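PDB 4TXG: chitinase from Chromobacterium violaceum, which probably hydrolyses the glycosidic bonds of chitin as a family 18 glycoside hydrolase that also carries a carbohydrate-binding module. Local coordinates for residues K740-S743 with W744-L747. Sequence-based numbering, arbitrary orientation.
Sequences KLPS and WQSL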
# COMPACT_ATOMS: atom_id res chain seq x y z
N LYS A 740 27.29 1.24 20.95
CA LYS A 740 27.61 0.93 22.33
C LYS A 740 27.57 2.18 23.20
O LYS A 740 27.94 3.26 22.74
CB LYS A 740 29.00 0.30 22.44
CG LYS A 740 29.17 -0.99 21.68
CD LYS A 740 30.56 -1.57 21.91
CE LYS A 740 30.75 -2.84 21.10
NZ LYS A 740 32.10 -3.44 21.30
N LEU A 741 27.15 2.03 24.45
CA LEU A 741 27.45 3.07 25.43
C LEU A 741 28.96 3.22 25.46
O LEU A 741 29.69 2.22 25.42
CB LEU A 741 26.91 2.71 26.82
CG LEU A 741 25.38 2.69 26.99
CD1 LEU A 741 24.99 2.21 28.39
CD2 LEU A 741 24.79 4.08 26.73
N PRO A 742 29.46 4.46 25.51
CA PRO A 742 30.91 4.64 25.68
C PRO A 742 31.37 3.93 26.92
O PRO A 742 30.59 3.81 27.87
CB PRO A 742 31.10 6.14 25.85
CG PRO A 742 29.89 6.74 25.45
CD PRO A 742 28.76 5.74 25.41
N SER A 743 32.63 3.51 26.93
CA SER A 743 33.19 2.76 28.04
C SER A 743 32.97 3.49 29.37
O SER A 743 32.81 2.84 30.40
CB SER A 743 34.68 2.51 27.81
OG SER A 743 35.42 3.72 27.77
N TRP A 744 32.93 4.82 29.33
CA TRP A 744 32.85 5.63 30.55
C TRP A 744 31.43 6.03 30.93
O TRP A 744 31.22 6.68 31.96
CB TRP A 744 33.69 6.90 30.41
CG TRP A 744 33.15 7.83 29.34
CD1 TRP A 744 32.14 8.75 29.48
CD2 TRP A 744 33.57 7.91 27.97
NE1 TRP A 744 31.92 9.39 28.28
CE2 TRP A 744 32.78 8.89 27.34
CE3 TRP A 744 34.55 7.24 27.21
CZ2 TRP A 744 32.93 9.24 25.99
CZ3 TRP A 744 34.69 7.58 25.86
CH2 TRP A 744 33.89 8.57 25.27
N GLN A 745 30.45 5.65 30.11
CA GLN A 745 29.11 6.17 30.28
C GLN A 745 28.07 5.07 30.53
O GLN A 745 27.82 4.23 29.67
CB GLN A 745 28.71 6.99 29.06
CG GLN A 745 27.33 7.64 29.19
CD GLN A 745 26.98 8.52 28.01
OE1 GLN A 745 27.83 8.81 27.17
NE2 GLN A 745 25.73 8.98 27.96
N SER A 746 27.47 5.10 31.72
CA SER A 746 26.43 4.14 32.07
C SER A 746 25.05 4.70 31.75
O SER A 746 24.91 5.91 31.51
CB SER A 746 26.53 3.76 33.54
OG SER A 746 26.44 4.92 34.37
N LEU A 747 24.04 3.83 31.75
CA LEU A 747 22.66 4.27 31.62
C LEU A 747 21.90 3.76 32.83
O LEU A 747 21.66 2.56 32.95
CB LEU A 747 22.02 3.76 30.33
CG LEU A 747 20.60 4.28 30.09
CD1 LEU A 747 20.62 5.80 30.01
CD2 LEU A 747 20.00 3.68 28.83
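Pro742 and Gln745 are the first and last residues of a type I beta turn, closed by a 2.9 Å hydrogen bond from Gln745 N to Pro742 O. Beside this bond the Trp744 indole folds back over the proline: with CG between backbone N and carbonyl carbon (chi1 66°), one face of its six-membered ring is brought over Pro742 CB. Pro742 CB stands 3.5 Å from the centroid of that ring and 8° off its normal, a CH-pi contact centred on the face. Ser743 OG approaches the same indole obliquely, 3.7 Å from Trp744 CE3. The Gln745 side chain, extended from a CG anti to its backbone N, runs alongside the proline ring and brings OE1 to 3.4 Å from Pro742 CG. Pro742 is thus covered by an aromatic face and an amide-ended chain. On the inner side of the loop, Leu741 CB packs 3.4 Å from Gln745 O, and Leu741 CD1 reaches Leu747 CB at 3.9 Å. Both leucines are buried: they touch Leu689, while Leu741 also meets Phe695 of strand 694-700 and Leu747 meets Val753 of strand 752-758. The turn lies in the loop joining strands 734-740 and 752-758, which belong to different beta-sheets within the Chitinase C region near the C-terminus. The chemistry thus differs along the loop: one backbone bond and the CH-pi contact between Pro742 and the Trp744 indole occur at the exposed bend, whereas at its base the contacts of Leu741 and Leu747 are apolar and touch both sheets.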